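Local coordinates for protein bottromycin amidohydrolase (Streptomyces purpureus, PDB 6I5S) that probably hydrolyses a thiazoline-bearing peptide intermediate in bottromycin biosynthesis, acting as the zinc-dependent gatekeeper amidohydrolase of the pathway, at residues 100-105 against 298-303; 107-112 against 359-364; 347-350 against 355-358; 437-442 against 447-452. One frame throughout, in Å; residues are numbered along the deposited sequence.

Interaction 1 of 4, residues 100-105 against 298-303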
loop_
_atom_site.group_PDB
_atom_site.type_symbol
_atom_site.label_atom_id
_atom_site.label_comp_id
_atom_site.label_asym_id
_atom_site.label_seq_id
_atom_site.Cartn_x
_atom_site.Cartn_y
_atom_site.Cartn_z
ATOM N N VAL A 100 13.085 -2.231 7.951
ATOM C CA VAL A 100 13.687 -2.383 6.628
ATOM C C VAL A 100 13.212 -3.660 5.931
ATOM O O VAL A 100 13.165 -3.705 4.698
ATOM C CB VAL A 100 15.223 -2.340 6.755
ATOM C CG1 VAL A 100 15.717 -3.481 7.613
ATOM C CG2 VAL A 100 15.875 -2.385 5.386
ATOM N N SER A 101 12.805 -4.684 6.689
ATOM C CA SER A 101 12.204 -5.873 6.078
ATOM C C SER A 101 11.005 -5.505 5.216
ATOM O O SER A 101 10.814 -6.049 4.126
ATOM C CB SER A 101 11.821 -6.852 7.181
ATOM O OG SER A 101 11.109 -7.942 6.638
ATOM N N ASP A 102 10.135 -4.626 5.719
ATOM C CA ASP A 102 8.988 -4.176 4.938
ATOM C C ASP A 102 9.421 -3.461 3.664
ATOM O O ASP A 102 8.791 -3.618 2.616
ATOM C CB ASP A 102 8.120 -3.228 5.769
ATOM C CG ASP A 102 7.698 -3.803 7.100
ATOM O OD1 ASP A 102 7.678 -5.039 7.261
ATOM O OD2 ASP A 102 7.302 -3.018 8.015
ATOM N N LEU A 103 10.443 -2.602 3.753
ATOM C CA LEU A 103 10.881 -1.849 2.589
ATOM C C LEU A 103 11.368 -2.791 1.490
ATOM O O LEU A 103 11.047 -2.615 0.308
ATOM C CB LEU A 103 11.985 -0.861 3.009
ATOM C CG LEU A 103 11.563 0.293 3.968
ATOM C CD1 LEU A 103 12.791 1.051 4.406
ATOM C CD2 LEU A 103 10.593 1.208 3.279
ATOM N N VAL A 104 12.118 -3.822 1.872
ATOM C CA VAL A 104 12.610 -4.796 0.900
ATOM C C VAL A 104 11.473 -5.601 0.299
ATOM O O VAL A 104 11.430 -5.809 -0.918
ATOM C CB VAL A 104 13.683 -5.702 1.545
ATOM C CG1 VAL A 104 14.022 -6.849 0.559
ATOM C CG2 VAL A 104 14.958 -4.890 1.919
ATOM N N GLY A 105 10.512 -6.033 1.131
ATOM C CA GLY A 105 9.351 -6.754 0.622
ATOM C C GLY A 105 8.585 -5.961 -0.415
ATOM O O GLY A 105 8.225 -6.487 -1.477
ATOM N N PRO A 298 10.532 -9.736 14.554
ATOM C CA PRO A 298 10.413 -10.149 15.958
ATOM C C PRO A 298 9.365 -9.362 16.731
ATOM O O PRO A 298 8.633 -9.946 17.545
ATOM C CB PRO A 298 11.827 -9.934 16.499
ATOM C CG PRO A 298 12.693 -9.943 15.283
ATOM C CD PRO A 298 11.910 -9.331 14.215
ATOM N N SER A 299 9.216 -8.064 16.443
ATOM C CA SER A 299 8.250 -7.250 17.174
ATOM C C SER A 299 6.813 -7.643 16.852
ATOM O O SER A 299 5.923 -7.426 17.669
ATOM C CB SER A 299 8.460 -5.773 16.860
ATOM O OG SER A 299 8.323 -5.537 15.474
ATOM N N ARG A 300 6.559 -8.161 15.651
ATOM C CA ARG A 300 5.221 -8.538 15.259
ATOM C C ARG A 300 4.831 -9.952 15.666
ATOM O O ARG A 300 3.641 -10.240 15.714
ATOM C CB ARG A 300 5.065 -8.429 13.747
ATOM C CG ARG A 300 4.902 -7.018 13.259
ATOM C CD ARG A 300 5.057 -7.009 11.766
ATOM N NE ARG A 300 4.955 -5.666 11.262
ATOM C CZ ARG A 300 5.638 -5.214 10.226
ATOM N NH1 ARG A 300 6.501 -5.999 9.567
ATOM N NH2 ARG A 300 5.459 -3.958 9.877
ATOM N N ARG A 301 5.793 -10.827 15.947
ATOM C CA ARG A 301 5.482 -12.245 16.074
ATOM C C ARG A 301 4.478 -12.520 17.191
ATOM O O ARG A 301 3.631 -13.411 17.010
ATOM C CB ARG A 301 6.789 -13.027 16.280
ATOM C CG ARG A 301 6.872 -14.364 15.585
ATOM C CD ARG A 301 8.348 -14.835 15.556
ATOM N NE ARG A 301 9.095 -14.345 14.386
ATOM C CZ ARG A 301 10.412 -14.178 14.343
ATOM N NH1 ARG A 301 11.156 -14.436 15.413
ATOM N NH2 ARG A 301 10.994 -13.736 13.229
ATOM N N PRO A 302 4.497 -11.825 18.338
ATOM C CA PRO A 302 3.486 -12.147 19.380
ATOM C C PRO A 302 2.059 -11.900 18.923
ATOM O O PRO A 302 1.205 -12.771 19.090
ATOM C CB PRO A 302 3.901 -11.246 20.559
ATOM C CG PRO A 302 5.381 -11.016 20.332
ATOM C CD PRO A 302 5.517 -10.890 18.834
ATOM N N ALA A 303 1.787 -10.752 18.301
ATOM C CA ALA A 303 0.441 -10.462 17.820
ATOM C C ALA A 303 0.055 -11.410 16.706
ATOM O O ALA A 303 -1.087 -11.874 16.634
ATOM C CB ALA A 303 0.376 -9.021 17.327
#
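The guanidinium of Arg300 and the carboxylate of Asp102 meet edge to edge, their planes 24° apart and so nearly coplanar, with neither group lying over a face of the other. This is the end-on bidentate salt bridge, here linking helix 100-108, which follows the zinc-ligand strand 84-95 of the amidohydrolase fold, to the lead-in of helix 301-313. NH1 and NH2 each take one oxygen. Arg300 NH1 donates to Asp102 OD1 over 2.8 Å, on the oxygen's syn lone pair, in an almost straight bond of 171°; the second bond meets OD2 on the syn side but 22° out of the carboxylate plane. Arg300 spans the gap because its chain is extended from CG to NE, which carries the charge across to a helix whose nearest CA, that of Asp102, is 11.8 Å from the CA of Arg300. Asp102 OD2 has further work, accepting a hydrogen bond from Ser98 N and a weak one from Ser99 N, just ahead of the helix. An asparagine here would probably leave the arginine charge without its mate and break one arm of the grip. The second arm runs from Arg300 NH2 to Asp102 OD2, 2.8 Å long.

Interaction 2 of 4, residues 107-112 against 359-364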
loop_
_atom_site.group_PDB
_atom_site.type_symbol
_atom_site.label_atom_id
_atom_site.label_comp_id
_atom_site.label_asym_id
_atom_site.label_seq_id
_atom_site.Cartn_x
_atom_site.Cartn_y
_atom_site.Cartn_z
ATOM N N LEU A 107 9.783 -3.488 -2.406
ATOM C CA LEU A 107 10.560 -3.324 -3.627
ATOM C C LEU A 107 10.537 -4.589 -4.461
ATOM O O LEU A 107 10.406 -4.547 -5.681
ATOM C CB LEU A 107 12.015 -3.007 -3.282
ATOM C CG LEU A 107 12.248 -1.590 -2.773
ATOM C CD1 LEU A 107 13.730 -1.514 -2.360
ATOM C CD2 LEU A 107 11.903 -0.594 -3.860
ATOM N N VAL A 108 10.707 -5.721 -3.804
ATOM C CA VAL A 108 10.776 -7.009 -4.512
ATOM C C VAL A 108 9.497 -7.266 -5.298
ATOM O O VAL A 108 9.511 -7.953 -6.328
ATOM C CB VAL A 108 11.044 -8.123 -3.468
ATOM C CG1 VAL A 108 10.555 -9.465 -3.948
ATOM C CG2 VAL A 108 12.517 -8.148 -3.117
ATOM N N HIS A 109 8.376 -6.698 -4.847
ATOM C CA HIS A 109 7.093 -6.924 -5.472
ATOM C C HIS A 109 6.658 -5.766 -6.349
ATOM O O HIS A 109 5.487 -5.735 -6.764
ATOM C CB HIS A 109 6.032 -7.263 -4.409
ATOM C CG HIS A 109 6.293 -8.597 -3.798
ATOM N ND1 HIS A 109 7.147 -8.775 -2.736
ATOM C CD2 HIS A 109 5.858 -9.839 -4.150
ATOM C CE1 HIS A 109 7.259 -10.071 -2.474
ATOM N NE2 HIS A 109 6.487 -10.738 -3.316
ATOM N N GLY A 110 7.601 -4.881 -6.701
ATOM C CA GLY A 110 7.345 -3.809 -7.651
ATOM C C GLY A 110 6.753 -2.560 -7.042
ATOM O O GLY A 110 6.336 -1.656 -7.773
ATOM N N VAL A 111 6.662 -2.518 -5.728
ATOM C CA VAL A 111 6.079 -1.376 -5.016
ATOM C C VAL A 111 7.201 -0.377 -4.748
ATOM O O VAL A 111 8.097 -0.624 -3.920
ATOM C CB VAL A 111 5.415 -1.809 -3.718
ATOM C CG1 VAL A 111 4.865 -0.548 -3.003
ATOM C CG2 VAL A 111 4.280 -2.788 -3.944
ATOM N N THR A 112 7.145 0.749 -5.444
ATOM C CA THR A 112 8.165 1.762 -5.382
ATOM C C THR A 112 7.756 2.998 -4.590
ATOM O O THR A 112 8.554 3.935 -4.497
ATOM C CB THR A 112 8.593 2.186 -6.808
ATOM O OG1 THR A 112 7.478 2.636 -7.559
ATOM C CG2 THR A 112 9.222 1.012 -7.577
ATOM N N SER A 359 1.335 -9.093 0.014
ATOM C CA SER A 359 -0.036 -8.672 0.331
ATOM C C SER A 359 -0.564 -7.676 -0.698
ATOM O O SER A 359 -1.794 -7.580 -0.913
ATOM C CB SER A 359 -0.107 -8.055 1.735
ATOM O OG SER A 359 0.696 -6.897 1.878
ATOM N N PHE A 360 0.332 -6.912 -1.316
ATOM C CA PHE A 360 -0.092 -5.999 -2.374
ATOM C C PHE A 360 -0.763 -6.781 -3.503
ATOM O O PHE A 360 -1.835 -6.404 -4.008
ATOM C CB PHE A 360 1.099 -5.204 -2.901
ATOM C CG PHE A 360 0.726 -4.176 -3.908
ATOM C CD1 PHE A 360 0.155 -3.007 -3.476
ATOM C CD2 PHE A 360 0.839 -4.408 -5.263
ATOM C CE1 PHE A 360 -0.245 -2.024 -4.378
ATOM C CE2 PHE A 360 0.467 -3.418 -6.180
ATOM C CZ PHE A 360 -0.096 -2.234 -5.726
ATOM N N HIS A 361 -0.116 -7.863 -3.935
ATOM C CA HIS A 361 -0.682 -8.715 -4.976
ATOM C C HIS A 361 -1.879 -9.502 -4.477
ATOM O O HIS A 361 -2.752 -9.826 -5.282
ATOM C CB HIS A 361 0.463 -9.564 -5.563
ATOM C CG HIS A 361 1.461 -8.689 -6.240
ATOM N ND1 HIS A 361 1.206 -8.134 -7.478
ATOM C CD2 HIS A 361 2.602 -8.126 -5.786
ATOM C CE1 HIS A 361 2.201 -7.309 -7.780
ATOM N NE2 HIS A 361 3.043 -7.268 -6.761
ATOM N N LYS A 362 -1.945 -9.822 -3.190
ATOM C CA LYS A 362 -3.188 -10.392 -2.656
ATOM C C LYS A 362 -4.348 -9.420 -2.767
ATOM O O LYS A 362 -5.498 -9.840 -3.017
ATOM C CB LYS A 362 -3.023 -10.819 -1.212
ATOM C CG LYS A 362 -2.116 -12.014 -0.991
ATOM C CD LYS A 362 -2.380 -12.583 0.377
ATOM C CE LYS A 362 -1.474 -13.720 0.689
ATOM N NZ LYS A 362 -1.901 -14.448 1.929
ATOM N N GLU A 363 -4.078 -8.119 -2.614
ATOM C CA GLU A 363 -5.153 -7.148 -2.722
ATOM C C GLU A 363 -5.567 -6.975 -4.175
ATOM O O GLU A 363 -6.760 -6.872 -4.458
ATOM C CB GLU A 363 -4.728 -5.809 -2.129
ATOM C CG GLU A 363 -5.845 -4.709 -2.182
ATOM C CD GLU A 363 -7.021 -5.004 -1.350
ATOM O OE1 GLU A 363 -7.005 -6.069 -0.688
ATOM O OE2 GLU A 363 -8.020 -4.169 -1.360
ATOM N N ILE A 364 -4.609 -7.008 -5.121
ATOM C CA ILE A 364 -4.993 -7.084 -6.537
ATOM C C ILE A 364 -5.876 -8.303 -6.780
ATOM O O ILE A 364 -6.897 -8.220 -7.476
ATOM C CB ILE A 364 -3.753 -7.103 -7.447
ATOM C CG1 ILE A 364 -3.136 -5.672 -7.435
ATOM C CG2 ILE A 364 -4.100 -7.529 -8.881
ATOM C CD1 ILE A 364 -1.800 -5.613 -8.096
#
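His361 presents the edge of its imidazole to the backbone of His109, while the two histidine rings meet only rim to rim, their planes at 44° and neither over the face of the other. The polar link is a single bond: His361 NE2 gives its hydrogen to His109 O over 2.9 Å, nearly straight, with the donor on a lone pair in the carbonyl plane and the oxygen only 3° out of the imidazole plane. Beside it, His361 CD2 rests 3.8 Å from His109 CB. One residue earlier, Phe360 turns a face to Val111, whose CG2 sits over the ring 4.1 Å from its centroid in a CH-pi contact. With CG anti to the backbone N (chi1 -175°), Phe360 swings its ring toward strand 111-116, and its CD2 also lies over a face of the His361 ring. His361 ND1 is hydrogen-bonded to a glycerol, probably from the crystallisation liquor; His109 ND1 is held by Gly105 O. A leucine in place of His361 would probably leave the buried His109 carbonyl without this donor. Helix 358-369 thus packs on a Schellman motif, in which Gly110, at positive phi, is the C-prime residue that ends helix 100-108 and leads into strand 111-116.

Interaction 3 of 4, residues 347-350 against 355-358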
loop_
_atom_site.group_PDB
_atom_site.type_symbol
_atom_site.label_atom_id
_atom_site.label_comp_id
_atom_site.label_asym_id
_atom_site.label_seq_id
_atom_site.Cartn_x
_atom_site.Cartn_y
_atom_site.Cartn_z
ATOM N N THR A 347 -2.999 -2.324 1.716
ATOM C CA THR A 347 -2.936 -3.632 2.355
ATOM C C THR A 347 -3.099 -3.646 3.864
ATOM O O THR A 347 -3.446 -4.704 4.409
ATOM C CB THR A 347 -1.597 -4.312 2.054
ATOM O OG1 THR A 347 -0.506 -3.552 2.595
ATOM C CG2 THR A 347 -1.438 -4.490 0.559
ATOM N N ASP A 348 -2.808 -2.544 4.555
ATOM C CA ASP A 348 -2.633 -2.578 6.010
ATOM C C ASP A 348 -1.558 -3.585 6.399
ATOM O O ASP A 348 -1.625 -4.214 7.459
ATOM C CB ASP A 348 -3.972 -2.870 6.726
ATOM C CG ASP A 348 -4.296 -1.891 7.844
ATOM O OD1 ASP A 348 -3.482 -1.050 8.220
ATOM O OD2 ASP A 348 -5.424 -1.979 8.345
ATOM N N CYS A 349 -0.528 -3.714 5.555
ATOM C CA CYS A 349 0.555 -4.638 5.845
ATOM C C CYS A 349 1.146 -4.315 7.196
ATOM O O CYS A 349 1.284 -3.152 7.606
ATOM C CB CYS A 349 1.606 -4.670 4.739
ATOM S SG CYS A 349 2.450 -3.074 4.374
ATOM N N GLY A 350 1.559 -5.365 7.880
ATOM C CA GLY A 350 1.923 -5.291 9.282
ATOM C C GLY A 350 0.883 -5.885 10.200
ATOM O O GLY A 350 1.227 -6.384 11.262
ATOM N N VAL A 355 1.652 -9.498 4.775
ATOM C CA VAL A 355 3.102 -9.358 4.635
ATOM C C VAL A 355 3.387 -8.293 3.592
ATOM O O VAL A 355 2.945 -8.407 2.446
ATOM C CB VAL A 355 3.757 -10.689 4.236
ATOM C CG1 VAL A 355 5.309 -10.533 4.039
ATOM C CG2 VAL A 355 3.497 -11.768 5.289
ATOM N N ALA A 356 4.162 -7.271 3.981
ATOM C CA ALA A 356 4.555 -6.219 3.038
ATOM C C ALA A 356 5.182 -6.816 1.769
ATOM O O ALA A 356 6.193 -7.522 1.820
ATOM C CB ALA A 356 5.556 -5.244 3.703
ATOM N N GLY A 357 4.612 -6.477 0.624
ATOM C CA GLY A 357 5.059 -7.023 -0.634
ATOM C C GLY A 357 4.045 -7.988 -1.239
ATOM O O GLY A 357 3.233 -7.624 -2.112
ATOM N N PRO A 358 4.042 -9.239 -0.782
ATOM C CA PRO A 358 3.050 -10.186 -1.342
ATOM C C PRO A 358 1.616 -9.753 -1.112
ATOM O O PRO A 358 0.773 -10.001 -1.971
ATOM C CB PRO A 358 3.357 -11.503 -0.608
ATOM C CG PRO A 358 4.686 -11.314 0.010
ATOM C CD PRO A 358 4.909 -9.873 0.216
#
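Cys349 touches Ala356 through its sulfur and its CB together. SG lies 3.8 Å from Ala356 CB, an apolar contact, and Cys349 CB stands 3.7 Å from Ala356 N, close to the backbone of the returning limb of the loop. The sulfur reaches the methyl because it takes the position between the backbone N and the carbonyl carbon (chi1 60°). No hydrogen bond crosses between 347-350 and 355-358, so van der Waals contact alone joins these two segments, with the CA atoms of Cys349 and Ala356 only 5.1 Å apart. The same cysteine side chain also packs on Asp92 and Ala95 of strand 84-95 and on Ser359 of helix 358-369.

Behind Cys349 stands an ST turn: Thr347 OG1 accepts from Cys349 N at 3.0 Å, with a bent angle of 137°, and the same hydroxyl is also hydrogen-bonded to Asp92 OD1. This turn brackets Asp348, whose OD1 is a zinc ligand alongside His94 and His96, in a metal site completed by the carboxylated lysine, as in the binuclear amidohydrolase superfamily. Asp348 OD2 is paired with Arg279 in a salt bridge, and the backbone of Asp348 is hydrogen-bonded to that of His94.

Two glycines allow the surrounding chain its course. Gly350 and Gly357 both have positive phi, and at their backbone angles a CB would be jammed against the preceding carbonyl oxygen. Farther out, Gly350 O accepts from Trp304 NE1, and Val355 O is bonded to Ser359 OG as helix 358-369 begins.

Interaction 4 of 4, residues 437-442 against 447-452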
loop_
_atom_site.group_PDB
_atom_site.type_symbol
_atom_site.label_atom_id
_atom_site.label_comp_id
_atom_site.label_asym_id
_atom_site.label_seq_id
_atom_site.Cartn_x
_atom_site.Cartn_y
_atom_site.Cartn_z
ATOM N N LEU A 437 17.442 -10.210 -2.907
ATOM C CA LEU A 437 16.835 -9.364 -1.871
ATOM C C LEU A 437 15.741 -10.099 -1.129
ATOM O O LEU A 437 15.679 -10.073 0.100
ATOM C CB LEU A 437 16.266 -8.074 -2.476
ATOM C CG LEU A 437 17.276 -6.982 -2.882
ATOM C CD1 LEU A 437 16.625 -5.843 -3.682
ATOM C CD2 LEU A 437 17.840 -6.433 -1.643
ATOM N N TRP A 438 14.891 -10.805 -1.845
ATOM C CA TRP A 438 13.833 -11.552 -1.165
ATOM C C TRP A 438 14.443 -12.654 -0.294
ATOM O O TRP A 438 14.088 -12.805 0.882
ATOM C CB TRP A 438 12.850 -12.112 -2.206
ATOM C CG TRP A 438 11.629 -12.794 -1.642
ATOM C CD1 TRP A 438 11.278 -14.103 -1.829
ATOM C CD2 TRP A 438 10.587 -12.219 -0.813
ATOM N NE1 TRP A 438 10.093 -14.387 -1.184
ATOM C CE2 TRP A 438 9.649 -13.255 -0.551
ATOM C CE3 TRP A 438 10.343 -10.948 -0.283
ATOM C CZ2 TRP A 438 8.512 -13.054 0.232
ATOM C CZ3 TRP A 438 9.199 -10.768 0.504
ATOM C CH2 TRP A 438 8.301 -11.803 0.711
ATOM N N SER A 439 15.413 -13.415 -0.838
ATOM C CA SER A 439 16.057 -14.449 -0.040
ATOM C C SER A 439 16.687 -13.858 1.225
ATOM O O SER A 439 16.589 -14.451 2.309
ATOM C CB SER A 439 17.083 -15.208 -0.895
ATOM O OG SER A 439 17.830 -16.018 -0.057
ATOM N N LEU A 440 17.314 -12.673 1.120
ATOM C CA LEU A 440 17.938 -12.086 2.293
ATOM C C LEU A 440 16.887 -11.625 3.298
ATOM O O LEU A 440 17.034 -11.851 4.505
ATOM C CB LEU A 440 18.790 -10.899 1.876
ATOM C CG LEU A 440 19.551 -10.205 3.001
ATOM C CD1 LEU A 440 20.542 -11.125 3.628
ATOM C CD2 LEU A 440 20.250 -9.029 2.387
ATOM N N ARG A 441 15.796 -11.070 2.795
ATOM C CA ARG A 441 14.680 -10.660 3.668
ATOM C C ARG A 441 14.146 -11.851 4.456
ATOM O O ARG A 441 13.828 -11.743 5.649
ATOM C CB ARG A 441 13.569 -10.012 2.807
ATOM C CG ARG A 441 12.101 -10.490 3.080
ATOM C CD ARG A 441 11.664 -9.897 4.264
ATOM N NE ARG A 441 10.255 -10.125 4.608
ATOM C CZ ARG A 441 9.856 -10.820 5.645
ATOM N NH1 ARG A 441 10.723 -11.556 6.364
ATOM N NH2 ARG A 441 8.574 -10.771 5.957
ATOM N N LEU A 442 14.067 -13.024 3.819
ATOM C CA LEU A 442 13.570 -14.215 4.519
ATOM C C LEU A 442 14.605 -14.766 5.491
ATOM O O LEU A 442 14.266 -15.081 6.635
ATOM C CB LEU A 442 13.163 -15.309 3.510
ATOM C CG LEU A 442 12.058 -14.881 2.543
ATOM C CD1 LEU A 442 11.916 -15.917 1.448
ATOM C CD2 LEU A 442 10.715 -14.689 3.275
ATOM N N LEU A 447 13.748 -17.646 8.182
ATOM C CA LEU A 447 13.079 -18.607 7.321
ATOM C C LEU A 447 14.018 -18.987 6.191
ATOM O O LEU A 447 14.621 -18.114 5.568
ATOM C CB LEU A 447 11.786 -18.025 6.760
ATOM C CG LEU A 447 10.989 -19.036 5.930
ATOM C CD1 LEU A 447 10.469 -20.128 6.787
ATOM C CD2 LEU A 447 9.842 -18.292 5.239
ATOM N N ASP A 448 14.137 -20.287 5.938
ATOM C CA ASP A 448 14.875 -20.802 4.812
ATOM C C ASP A 448 14.310 -20.210 3.527
ATOM O O ASP A 448 13.131 -20.440 3.220
ATOM C CB ASP A 448 14.759 -22.326 4.803
ATOM C CG ASP A 448 15.623 -22.972 3.766
ATOM O OD1 ASP A 448 16.053 -22.297 2.809
ATOM O OD2 ASP A 448 15.841 -24.188 3.910
ATOM N N PRO A 449 15.102 -19.477 2.741
ATOM C CA PRO A 449 14.564 -18.892 1.499
ATOM C C PRO A 449 13.931 -19.897 0.568
ATOM O O PRO A 449 13.051 -19.522 -0.208
ATOM C CB PRO A 449 15.803 -18.249 0.851
ATOM C CG PRO A 449 16.772 -18.134 1.928
ATOM C CD PRO A 449 16.541 -19.236 2.884
ATOM N N SER A 450 14.364 -21.163 0.576
ATOM C CA SER A 450 13.735 -22.114 -0.323
ATOM C C SER A 450 12.286 -22.409 0.054
ATOM O O SER A 450 11.565 -23.017 -0.742
ATOM C CB SER A 450 14.570 -23.398 -0.344
ATOM O OG SER A 450 14.716 -23.896 0.969
ATOM N N ALA A 451 11.845 -22.008 1.243
ATOM C CA ALA A 451 10.452 -22.192 1.636
ATOM C C ALA A 451 9.494 -21.191 0.994
ATOM O O ALA A 451 8.267 -21.380 1.107
ATOM C CB ALA A 451 10.335 -22.086 3.151
ATOM N N TRP A 452 9.998 -20.111 0.357
ATOM C CA TRP A 452 9.118 -19.058 -0.159
ATOM C C TRP A 452 9.735 -18.461 -1.431
ATOM O O TRP A 452 10.398 -17.387 -1.430
ATOM C CB TRP A 452 8.844 -17.962 0.880
ATOM C CG TRP A 452 7.673 -17.067 0.560
ATOM C CD1 TRP A 452 7.050 -16.873 -0.662
ATOM C CD2 TRP A 452 6.959 -16.252 1.488
ATOM N NE1 TRP A 452 5.977 -16.027 -0.517
ATOM C CE2 TRP A 452 5.922 -15.604 0.776
ATOM C CE3 TRP A 452 7.104 -15.988 2.850
ATOM C CZ2 TRP A 452 5.038 -14.745 1.382
ATOM C CZ3 TRP A 452 6.235 -15.118 3.441
ATOM C CH2 TRP A 452 5.198 -14.524 2.718
#
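Helix 431-444 and the chain that follows it are linked by Leu447 N, which gives its hydrogen to Leu442 O over 3.0 Å, the CA atoms of Leu442 and Leu447 being 5.2 Å apart. Along the joint, Leu442 and Leu447 lie side by side and point the same way. Leu442 then crosses Trp452 at about a right angle, setting its CD1 3.7 Å from Trp452 CB. The aromatic pair is T-shaped: Trp438 turns its edge into the face of Trp452, planes at 87°, and Trp438 CZ2 stands 3.6 Å above the centre of the Trp452 ring. Trp438 gets there with CG anti to its own N (chi1 -174°), which also brings its NE1 to Trp452 O in a weak bond 3.0 Å long and bent to 132°. The indole N-H of Trp452 is used by Ala456 O. Toward the outer end, the Pro449 ring packs on Ser439, while Asp448 OD1 takes two hydrogens from Ser450, one from OG and one from N, both from the same face of its carboxylate plane. Asp448 to Ser450 thus form an Asx turn leading the 3-10 segment 449-451, and the whole is a helix followed by a C-terminal tail that folds back along it, closed by an edge-to-face tryptophan pair.

Overall arrangement
From the N terminus, helix 100-108 opens interaction 1 and, as it ends, interaction 2. Interaction 1 closes first, returning at 298-303 after 192 residues; interaction 2 closes at 359-364, so the two loops cross. Interaction 3 is a short loop, four residues between its segments, nested inside the span of interaction 2 and leading directly into helix 358-369. Interaction 4, near the C terminus, follows in series and folds the tail back on helix 431-444. The contacts meet in space as well: Arg300 packs on Gly350, His109 lies against Gly357 and Pro358, and Pro358 touches both Trp438 and Trp452. The loop 347-358 that carries the zinc ligand Asp348, the helix 100-108 region and the C-terminal helix are thereby joined.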